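PDB 6SER: START domain-containing protein 10 from Homo sapiens, which binds phosphatidylcholine and phosphatidylethanolamine and transfers them between membranes, preferring species with a palmitoyl or stearoyl chain at sn-1 and an unsaturated chain at sn-2. Local coordinates for residues 156-159 with 160-163; 89-92 with 93-96; 245-248 with 249-253; 228-231 with 232-235. One frame throughout, in Å; residues are numbered along the deposited sequence.

Contact 1 (156-159 with 160-163); sequences PPRK and DLVR
Arg158 to Leu161 form a type I beta turn, in which Leu161 N donates to Arg158 O over 3.0 Å and the chain reverses into strand 161-175. Lys159 and Asp160 sit at its corners. On the inner side, water 1 accepts from Arg158 N and donates to Leu161 O, so it bridges the two end residues of the turn. The side chain of Arg158 folds back over the turn, bent at chi2 and chi3. Its NH2 forms a salt bridge with Asp160 OD1 at 2.9 Å. The carboxylate and guanidinium planes stand 72° apart, and Asp160 OD2 lies above one face of the guanidinium, toward its rim. Asp160 reaches there because its CG lies between its own N and carbonyl carbon (chi1 45°). Leu161 runs alongside Arg158 in the same direction. Its CD2 meets the guanidinium edge in plane, beside Arg158 NE, though the exact closeness of the two atoms is doubtful. Beyond the turn, the Arg163 guanidinium lies against the chain at Pro156 and Pro157, and its CZ is 3.7 Å from Pro157 CA. Arg163 NH1 has its main partner elsewhere, in a salt bridge with Asp129 on strand 127-139. The neighbouring Val162 makes backbone bonds to Asn127 and Asp129, which hold this arm in the sheet. Arg158 NE is buried by Leu161 without a partner in the model. The salt bridge to Asp160 runs through NH2. The Arg158 charge is thus probably balanced locally by Asp160 and that of Arg163 by Asp129.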
loop_
_atom_site.group_PDB
_atom_site.type_symbol
_atom_site.label_atom_id
_atom_site.label_comp_id
_atom_site.label_asym_id
_atom_site.label_seq_id
_atom_site.Cartn_x
_atom_site.Cartn_y
_atom_site.Cartn_z
ATOM N N PRO A 156 -14.895 -3.763 13.593
ATOM C CA PRO A 156 -15.726 -4.624 12.748
ATOM C C PRO A 156 -16.222 -3.851 11.541
ATOM O O PRO A 156 -16.118 -2.615 11.504
ATOM C CB PRO A 156 -16.882 -5.016 13.682
ATOM C CG PRO A 156 -17.040 -3.819 14.555
ATOM C CD PRO A 156 -15.650 -3.254 14.756
ATOM N N PRO A 157 -16.766 -4.528 10.531
ATOM C CA PRO A 157 -17.331 -3.802 9.390
ATOM C C PRO A 157 -18.387 -2.798 9.833
ATOM O O PRO A 157 -19.106 -3.004 10.813
ATOM C CB PRO A 157 -17.954 -4.913 8.531
ATOM C CG PRO A 157 -17.216 -6.163 8.922
ATOM C CD PRO A 157 -16.905 -5.990 10.383
ATOM N N ARG A 158 -18.486 -1.713 9.086
ATOM C CA ARG A 158 -19.505 -0.698 9.304
ATOM C C ARG A 158 -20.581 -0.819 8.242
ATOM O O ARG A 158 -20.272 -1.001 7.062
ATOM C CB ARG A 158 -18.897 0.698 9.250
ATOM C CG ARG A 158 -18.208 1.091 10.523
ATOM C CD ARG A 158 -17.019 1.966 10.223
ATOM N NE ARG A 158 -17.406 3.163 9.487
ATOM C CZ ARG A 158 -17.907 4.258 10.045
ATOM N NH1 ARG A 158 -18.081 4.307 11.359
ATOM N NH2 ARG A 158 -18.234 5.302 9.291
ATOM N N LYS A 159 -21.844 -0.681 8.657
ATOM C CA LYS A 159 -22.936 -0.921 7.720
ATOM C C LYS A 159 -22.891 0.055 6.550
ATOM O O LYS A 159 -23.318 -0.291 5.444
ATOM C CB LYS A 159 -24.290 -0.844 8.432
ATOM C CG LYS A 159 -24.855 0.560 8.516
ATOM C CD LYS A 159 -26.337 0.560 8.828
ATOM C CE LYS A 159 -26.594 0.187 10.269
ATOM N NZ LYS A 159 -27.964 0.597 10.683
ATOM N N ASP A 160 -22.348 1.260 6.758
ATOM C CA ASP A 160 -22.311 2.271 5.706
ATOM C C ASP A 160 -21.132 2.115 4.747
ATOM O O ASP A 160 -21.120 2.773 3.697
ATOM C CB ASP A 160 -22.288 3.672 6.327
ATOM C CG ASP A 160 -21.316 3.782 7.491
ATOM O OD1 ASP A 160 -20.454 4.680 7.463
ATOM O OD2 ASP A 160 -21.408 2.961 8.429
ATOM N N LEU A 161 -20.162 1.255 5.060
ATOM C CA LEU A 161 -18.959 1.099 4.252
ATOM C C LEU A 161 -18.758 -0.366 3.898
ATOM O O LEU A 161 -18.978 -1.251 4.725
ATOM C CB LEU A 161 -17.698 1.594 4.991
ATOM C CG LEU A 161 -17.309 3.074 5.063
ATOM C CD1 LEU A 161 -18.079 3.871 4.062
ATOM C CD2 LEU A 161 -17.563 3.601 6.440
ATOM N N VAL A 162 -18.241 -0.597 2.720
ATOM C CA VAL A 162 -17.915 -1.971 2.323
ATOM C C VAL A 162 -16.528 -2.270 2.854
ATOM O O VAL A 162 -15.701 -1.513 2.630
ATOM C CB VAL A 162 -17.966 -2.112 0.801
ATOM C CG1 VAL A 162 -17.447 -3.443 0.349
ATOM C CG2 VAL A 162 -19.363 -1.891 0.304
ATOM N N ARG A 163 -16.360 -3.338 3.589
ATOM C CA ARG A 163 -15.023 -3.715 4.054
ATOM C C ARG A 163 -14.296 -4.446 2.948
ATOM O O ARG A 163 -14.613 -5.499 2.676
ATOM C CB ARG A 163 -15.045 -4.554 5.318
ATOM C CG ARG A 163 -13.655 -4.855 5.839
ATOM C CD ARG A 163 -13.108 -3.557 6.323
ATOM N NE ARG A 163 -13.156 -3.836 7.691
ATOM C CZ ARG A 163 -13.742 -3.200 8.636
ATOM N NH1 ARG A 163 -14.350 -2.064 8.467
ATOM N NH2 ARG A 163 -13.645 -3.707 9.816
HETATM O O HOH W 1 -16.937 -1.599 6.809
#

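Contact 2 (89-92 with 93-96); sequences IEYR and KKWD. With PO4 (phosphate ion), chain B.
Tyr91 and Arg92 each meet a side chain four residues on, Trp95 and Asp96, across the last turn of helix 89-95 in this START domain. Trp95 places its indole back along the helix, with CG between its own N and carbonyl carbon (chi1 63°). The five-membered ring then lies obliquely to the Tyr91 ring, with the planes at 49° and the centroids 4.7 Å apart. Trp95 CD1 sits over one face of the phenol, near its rim, 3.3 Å from Tyr91 CD2. The far end of the indole reaches Arg92. Trp95 CH2 lies over the centre of the guanidinium, 4.0 Å from Arg92 CZ, and the two planes are oblique to each other. Tyr91 is buried against helix 197-227, where its OH bonds to Ala218 O and its ring meets Tyr222 edge-to-face. Beside it, Lys94 passes its CB and CG along the Tyr91 ring. Its NZ makes a weak bond to a phosphate ion, probably from the crystallisation liquor. The backbone closes the helix through Asp96 N, which donates to Arg92 O at 2.8 Å. Asp96 is also the acid that pairs with Arg92, and its OD2 takes a second bond from Tyr117 OH. Arg92 NH1 donates to Asp96 OD2 over 2.7 Å, in the guanidinium plane, on the anti side of the carboxylate and tilted 29° out of its plane.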
loop_
_atom_site.group_PDB
_atom_site.type_symbol
_atom_site.label_atom_id
_atom_site.label_comp_id
_atom_site.label_asym_id
_atom_site.label_seq_id
_atom_site.Cartn_x
_atom_site.Cartn_y
_atom_site.Cartn_z
ATOM N N ILE A 89 1.147 9.141 7.315
ATOM C CA ILE A 89 -0.316 9.039 7.360
ATOM C C ILE A 89 -0.961 10.415 7.315
ATOM O O ILE A 89 -1.957 10.626 6.612
ATOM C CB ILE A 89 -0.773 8.254 8.607
ATOM C CG1 ILE A 89 -0.518 6.763 8.423
ATOM C CG2 ILE A 89 -2.257 8.460 8.857
ATOM C CD1 ILE A 89 0.610 6.254 9.234
ATOM N N GLU A 90 -0.408 11.373 8.064
ATOM C CA GLU A 90 -1.007 12.702 8.139
ATOM C C GLU A 90 -1.041 13.384 6.777
ATOM O O GLU A 90 -2.047 14.001 6.408
ATOM C CB GLU A 90 -0.236 13.566 9.136
ATOM C CG GLU A 90 -0.691 15.000 9.121
ATOM C CD GLU A 90 0.126 15.910 10.038
ATOM O OE1 GLU A 90 -0.422 16.944 10.444
ATOM O OE2 GLU A 90 1.297 15.607 10.344
ATOM N N TYR A 91 0.064 13.304 6.030
ATOM C CA TYR A 91 0.169 13.894 4.697
ATOM C C TYR A 91 -0.805 13.284 3.686
ATOM O O TYR A 91 -1.154 13.962 2.717
ATOM C CB TYR A 91 1.602 13.722 4.189
ATOM C CG TYR A 91 1.956 14.494 2.940
ATOM C CD1 TYR A 91 1.739 15.865 2.861
ATOM C CD2 TYR A 91 2.554 13.858 1.851
ATOM C CE1 TYR A 91 2.094 16.582 1.722
ATOM C CE2 TYR A 91 2.912 14.567 0.710
ATOM C CZ TYR A 91 2.680 15.922 0.651
ATOM O OH TYR A 91 3.030 16.618 -0.478
ATOM N N ARG A 92 -1.244 12.032 3.884
ATOM C CA ARG A 92 -2.153 11.390 2.933
ATOM C C ARG A 92 -3.359 12.263 2.635
ATOM O O ARG A 92 -3.760 12.411 1.478
ATOM C CB ARG A 92 -2.625 10.031 3.458
ATOM C CG ARG A 92 -1.900 8.823 2.874
ATOM C CD ARG A 92 -2.499 8.327 1.542
ATOM N NE ARG A 92 -1.675 7.249 0.989
ATOM C CZ ARG A 92 -2.027 6.438 -0.007
ATOM N NH1 ARG A 92 -3.213 6.557 -0.589
ATOM N NH2 ARG A 92 -1.186 5.494 -0.415
ATOM N N LYS A 93 -3.951 12.858 3.665
ATOM C CA LYS A 93 -5.130 13.685 3.430
ATOM C C LYS A 93 -4.814 14.957 2.662
ATOM O O LYS A 93 -5.732 15.585 2.137
ATOM C CB LYS A 93 -5.795 14.041 4.748
ATOM C CG LYS A 93 -6.640 12.922 5.297
ATOM C CD LYS A 93 -7.138 13.276 6.680
ATOM C CE LYS A 93 -8.005 12.173 7.222
ATOM N NZ LYS A 93 -8.462 12.469 8.600
ATOM N N LYS A 94 -3.545 15.353 2.585
ATOM C CA LYS A 94 -3.209 16.547 1.823
ATOM C C LYS A 94 -3.287 16.292 0.320
ATOM O O LYS A 94 -3.830 17.124 -0.416
ATOM C CB LYS A 94 -1.817 17.054 2.223
ATOM C CG LYS A 94 -1.389 18.356 1.548
ATOM C CD LYS A 94 -2.190 19.570 2.027
ATOM C CE LYS A 94 -1.758 20.840 1.282
ATOM N NZ LYS A 94 -2.497 22.057 1.729
ATOM N N TRP A 95 -2.775 15.147 -0.156
ATOM C CA TRP A 95 -2.686 14.878 -1.588
ATOM C C TRP A 95 -3.573 13.744 -2.101
ATOM O O TRP A 95 -3.711 13.611 -3.321
ATOM C CB TRP A 95 -1.237 14.558 -1.991
ATOM C CG TRP A 95 -0.686 13.319 -1.337
ATOM C CD1 TRP A 95 -0.067 13.242 -0.120
ATOM C CD2 TRP A 95 -0.697 11.983 -1.864
ATOM N NE1 TRP A 95 0.306 11.944 0.142
ATOM C CE2 TRP A 95 -0.076 11.152 -0.908
ATOM C CE3 TRP A 95 -1.172 11.410 -3.049
ATOM C CZ2 TRP A 95 0.083 9.784 -1.097
ATOM C CZ3 TRP A 95 -1.014 10.049 -3.237
ATOM C CH2 TRP A 95 -0.387 9.251 -2.268
ATOM N N ASP A 96 -4.150 12.919 -1.231
ATOM C CA ASP A 96 -4.991 11.796 -1.652
ATOM C C ASP A 96 -6.434 12.289 -1.679
ATOM O O ASP A 96 -7.041 12.521 -0.629
ATOM C CB ASP A 96 -4.804 10.604 -0.710
ATOM C CG ASP A 96 -5.692 9.395 -1.055
ATOM O OD1 ASP A 96 -6.748 9.549 -1.705
ATOM O OD2 ASP A 96 -5.337 8.269 -0.628
HETATM P P PO4 B . -2.224 22.270 5.747
HETATM O O1 PO4 B . -2.063 20.862 5.609
HETATM O O2 PO4 B . -3.565 22.616 5.571
HETATM O O3 PO4 B . -1.441 22.898 4.778
HETATM O O4 PO4 B . -1.821 22.690 7.046
#

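Contact 3 (245-248 with 249-253); sequences PSLA and LSELS
Ala248 and Glu251 are joined by two hydrogen bonds at the start of the 3-10 segment 249-251. The backbone bond runs from Glu251 N to Ala248 O at 3.1 Å, the i to i+3 bond of the 3-10 turn. The side-chain bond runs the other way. Ala248 N donates to the carboxylate of Glu251, three residues on, meeting OE1 nearly in line with its C-O bond. The distance from Ala248 N to Glu251 OE1, 2.5 Å, is unusually short and its exact value doubtful. Glu251 reaches back with CG anti to its carbonyl carbon (chi1 -69°) and an extended chain beyond.

The remaining contacts come from Leu247, whose two methyls part company. CD2 lies against the carboxylate oxygen, 3.2 Å from Glu251 OE1, a touch between an apolar and a polar group. CD1 makes the apolar pair with Leu252 CD2 at 3.8 Å, where the two side chains cross at about a right angle. Leu252 is buried and continues onto Val22, Leu108 and Val150, while Leu247 also touches Ala106 and His152. The turn is therefore fixed to the sheet by its leucines, and backbone bonds from Leu247 to Arg107 and from Ser253 to Lys151 hold it on both sides. Whatever the exact length of its bond, the Ala248 N-H would be expected to stabilise negative charge on Glu251 OE1.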
loop_
_atom_site.group_PDB
_atom_site.type_symbol
_atom_site.label_atom_id
_atom_site.label_comp_id
_atom_site.label_asym_id
_atom_site.label_seq_id
_atom_site.Cartn_x
_atom_site.Cartn_y
_atom_site.Cartn_z
ATOM N N PRO A 245 -0.285 2.641 20.989
ATOM C CA PRO A 245 -0.289 1.491 21.892
ATOM C C PRO A 245 0.203 0.248 21.164
ATOM O O PRO A 245 0.289 0.204 19.935
ATOM C CB PRO A 245 -1.762 1.360 22.286
ATOM C CG PRO A 245 -2.489 1.814 21.046
ATOM C CD PRO A 245 -1.643 2.954 20.500
ATOM N N SER A 246 0.519 -0.779 21.944
ATOM C CA SER A 246 1.037 -2.028 21.410
ATOM C C SER A 246 -0.032 -3.113 21.442
ATOM O O SER A 246 -0.971 -3.063 22.237
ATOM C CB SER A 246 2.266 -2.485 22.193
ATOM O OG SER A 246 3.355 -1.585 22.000
ATOM N N LEU A 247 0.134 -4.103 20.569
ATOM C CA LEU A 247 -0.795 -5.210 20.389
ATOM C C LEU A 247 -0.037 -6.529 20.366
ATOM O O LEU A 247 1.076 -6.613 19.827
ATOM C CB LEU A 247 -1.557 -5.103 19.059
ATOM C CG LEU A 247 -2.948 -4.508 18.899
ATOM C CD1 LEU A 247 -3.478 -4.880 17.519
ATOM C CD2 LEU A 247 -3.882 -4.981 19.996
ATOM N N ALA A 248 -0.665 -7.574 20.902
ATOM C CA ALA A 248 -0.192 -8.934 20.680
ATOM C C ALA A 248 -0.736 -9.446 19.357
ATOM O O ALA A 248 -1.862 -9.125 18.967
ATOM C CB ALA A 248 -0.617 -9.877 21.807
ATOM N N LEU A 249 0.078 -10.254 18.676
ATOM C CA LEU A 249 -0.317 -10.823 17.396
ATOM C C LEU A 249 -1.601 -11.637 17.512
ATOM O O LEU A 249 -2.411 -11.652 16.580
ATOM C CB LEU A 249 0.830 -11.680 16.857
ATOM C CG LEU A 249 0.815 -12.080 15.388
ATOM C CD1 LEU A 249 0.836 -10.846 14.499
ATOM C CD2 LEU A 249 2.003 -12.981 15.102
ATOM N N SER A 250 -1.822 -12.296 18.652
ATOM C CA SER A 250 -2.993 -13.153 18.789
ATOM C C SER A 250 -4.280 -12.376 19.035
ATOM O O SER A 250 -5.358 -12.978 19.012
ATOM C CB SER A 250 -2.785 -14.164 19.916
ATOM O OG SER A 250 -2.661 -13.499 21.158
ATOM N N GLU A 251 -4.204 -11.067 19.271
ATOM C CA GLU A 251 -5.420 -10.264 19.326
ATOM C C GLU A 251 -5.990 -9.968 17.941
ATOM O O GLU A 251 -7.098 -9.430 17.847
ATOM C CB GLU A 251 -5.157 -8.948 20.063
ATOM C CG GLU A 251 -4.895 -9.076 21.568
ATOM C CD GLU A 251 -4.203 -7.836 22.141
ATOM O OE1 GLU A 251 -3.038 -7.569 21.765
ATOM O OE2 GLU A 251 -4.828 -7.118 22.953
ATOM N N LEU A 252 -5.269 -10.291 16.874
ATOM C CA LEU A 252 -5.742 -10.082 15.516
ATOM C C LEU A 252 -6.272 -11.388 14.940
ATOM O O LEU A 252 -5.907 -12.478 15.384
ATOM C CB LEU A 252 -4.625 -9.532 14.622
ATOM C CG LEU A 252 -4.061 -8.172 15.038
ATOM C CD1 LEU A 252 -2.819 -7.826 14.223
ATOM C CD2 LEU A 252 -5.124 -7.092 14.902
ATOM N N SER A 253 -7.150 -11.266 13.946
ATOM C CA SER A 253 -7.695 -12.418 13.244
ATOM C C SER A 253 -7.433 -12.286 11.753
ATOM O O SER A 253 -7.287 -11.183 11.220
ATOM C CB SER A 253 -9.207 -12.578 13.484
ATOM O OG SER A 253 -9.451 -13.173 14.736
#

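Contact 4 (228-231 with 232-235); sequences KHLP and HFKP. With PO4 (phosphate ion), chain B.
Leu230 and Phe233 are the ends of a type I beta turn in the loop that follows helix 197-227. Phe233 N donates to Leu230 O over 3.0 Å. The side chains leave the turn together, and Leu230 CB packs on Phe233 CB at 3.8 Å. Phe233 then swings its ring away, with CG anti to its backbone N (chi1 -172°), and one face of the ring receives Pro235 CD. Pro231 occupies the second position of the turn, where its ring-restricted phi of -55° fits. His232 follows at the third, its side chain alongside the proline ring and pointing the same way. Lys234 lies extended past the turn, with its CE 3.7 Å from Pro231 O.

Further out, the polar groups of the turn are tied to helices 197-227 and 79-87 and to a nearby loop. Lys226 NZ, near the end of helix 197-227, bonds to the carbonyls of His229, Leu230 and Phe233, so one ammonium group gathers both arms. Gln241 OE1 accepts from Lys234 N, while Lys234 NZ forms a salt bridge with Asp84 on helix 79-87. The preceding His229 turns its ring the other way. The ring stacks on Trp225. ND1 bonds to Trp225 O, and NE2, the other ring nitrogen, faces a phosphate ion, probably from the crystallisation liquor, which Trp225 NE1 also binds. His229 NE2 donates to phosphate O4 over 2.8 Å, with the oxygen in the plane of the imidazole.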
loop_
_atom_site.group_PDB
_atom_site.type_symbol
_atom_site.label_atom_id
_atom_site.label_comp_id
_atom_site.label_asym_id
_atom_site.label_seq_id
_atom_site.Cartn_x
_atom_site.Cartn_y
_atom_site.Cartn_z
ATOM N N LYS A 228 6.491 22.689 7.487
ATOM C CA LYS A 228 5.455 23.392 8.231
ATOM C C LYS A 228 4.683 22.496 9.193
ATOM O O LYS A 228 3.778 22.989 9.875
ATOM C CB LYS A 228 4.457 24.055 7.273
ATOM C CG LYS A 228 5.057 25.072 6.315
ATOM C CD LYS A 228 3.998 25.607 5.358
ATOM C CE LYS A 228 4.635 26.447 4.261
ATOM N NZ LYS A 228 3.648 26.838 3.217
ATOM N N HIS A 229 5.011 21.204 9.280
ATOM C CA HIS A 229 4.212 20.246 10.053
ATOM C C HIS A 229 5.118 19.314 10.863
ATOM O O HIS A 229 5.146 18.100 10.669
ATOM C CB HIS A 229 3.290 19.441 9.140
ATOM C CG HIS A 229 2.272 20.273 8.427
ATOM N ND1 HIS A 229 2.543 20.932 7.246
ATOM C CD2 HIS A 229 0.984 20.561 8.733
ATOM C CE1 HIS A 229 1.464 21.586 6.852
ATOM N NE2 HIS A 229 0.504 21.377 7.736
ATOM N N LEU A 230 5.844 19.896 11.817
ATOM C CA LEU A 230 6.774 19.186 12.689
ATOM C C LEU A 230 7.779 18.409 11.847
ATOM O O LEU A 230 7.731 17.173 11.802
ATOM C CB LEU A 230 6.029 18.252 13.658
ATOM C CG LEU A 230 5.000 18.944 14.575
ATOM C CD1 LEU A 230 4.284 18.007 15.564
ATOM C CD2 LEU A 230 5.614 20.115 15.322
ATOM N N PRO A 231 8.712 19.095 11.185
ATOM C CA PRO A 231 9.691 18.394 10.341
ATOM C C PRO A 231 10.487 17.317 11.043
ATOM O O PRO A 231 10.902 16.361 10.374
ATOM C CB PRO A 231 10.596 19.538 9.853
ATOM C CG PRO A 231 10.353 20.656 10.761
ATOM C CD PRO A 231 8.906 20.548 11.124
ATOM N N HIS A 232 10.716 17.440 12.357
ATOM C CA HIS A 232 11.513 16.468 13.104
ATOM C C HIS A 232 10.723 15.221 13.467
ATOM O O HIS A 232 11.326 14.209 13.835
ATOM C CB HIS A 232 12.048 17.083 14.411
ATOM C CG HIS A 232 12.717 18.416 14.239
ATOM N ND1 HIS A 232 12.806 19.347 15.257
ATOM C CD2 HIS A 232 13.336 18.974 13.169
ATOM C CE1 HIS A 232 13.440 20.421 14.819
ATOM N NE2 HIS A 232 13.773 20.221 13.554
ATOM N N PHE A 233 9.398 15.272 13.378
ATOM C CA PHE A 233 8.535 14.169 13.807
ATOM C C PHE A 233 8.330 13.195 12.654
ATOM O O PHE A 233 7.479 13.407 11.789
ATOM C CB PHE A 233 7.206 14.710 14.315
ATOM C CG PHE A 233 6.328 13.685 14.960
ATOM C CD1 PHE A 233 4.960 13.703 14.739
ATOM C CD2 PHE A 233 6.863 12.713 15.789
ATOM C CE1 PHE A 233 4.141 12.768 15.331
ATOM C CE2 PHE A 233 6.047 11.779 16.396
ATOM C CZ PHE A 233 4.680 11.803 16.162
ATOM N N LYS A 234 9.128 12.129 12.644
ATOM C CA LYS A 234 9.049 11.071 11.640
ATOM C C LYS A 234 9.224 9.754 12.371
ATOM O O LYS A 234 10.313 9.161 12.370
ATOM C CB LYS A 234 10.115 11.249 10.555
ATOM C CG LYS A 234 9.965 12.510 9.728
ATOM C CD LYS A 234 11.008 12.566 8.625
ATOM C CE LYS A 234 10.818 13.794 7.762
ATOM N NZ LYS A 234 11.824 13.862 6.661
ATOM N N PRO A 235 8.173 9.272 13.039
ATOM C CA PRO A 235 8.296 8.020 13.806
ATOM C C PRO A 235 8.641 6.806 12.970
ATOM O O PRO A 235 9.096 5.810 13.544
ATOM C CB PRO A 235 6.913 7.866 14.458
ATOM C CG PRO A 235 5.985 8.701 13.618
ATOM C CD PRO A 235 6.836 9.876 13.187
HETATM P P PO4 B . -2.224 22.270 5.747
HETATM O O1 PO4 B . -2.063 20.862 5.609
HETATM O O2 PO4 B . -3.565 22.616 5.571
HETATM O O3 PO4 B . -1.441 22.898 4.778
HETATM O O4 PO4 B . -1.821 22.690 7.046
#

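Overall arrangement
From the N terminus the order is contact 2, contact 1, contact 4, contact 3. All are local and lie in series, so none nests in or crosses another. Contact 2 ends helix 89-95 beside helix 197-227. Contact 1 closes the turn between strands 142-151 and 161-175. Contact 4 turns the chain after helix 197-227, and contact 3 returns the tail to the sheet before strand 253-254. Contacts 2 and 4 touch, with Glu90 OE1 4.2 Å from His229 CD2, and share the phosphate through Lys94 and His229. Contacts 1 and 4 lie farthest apart, their centres about 32 Å from each other.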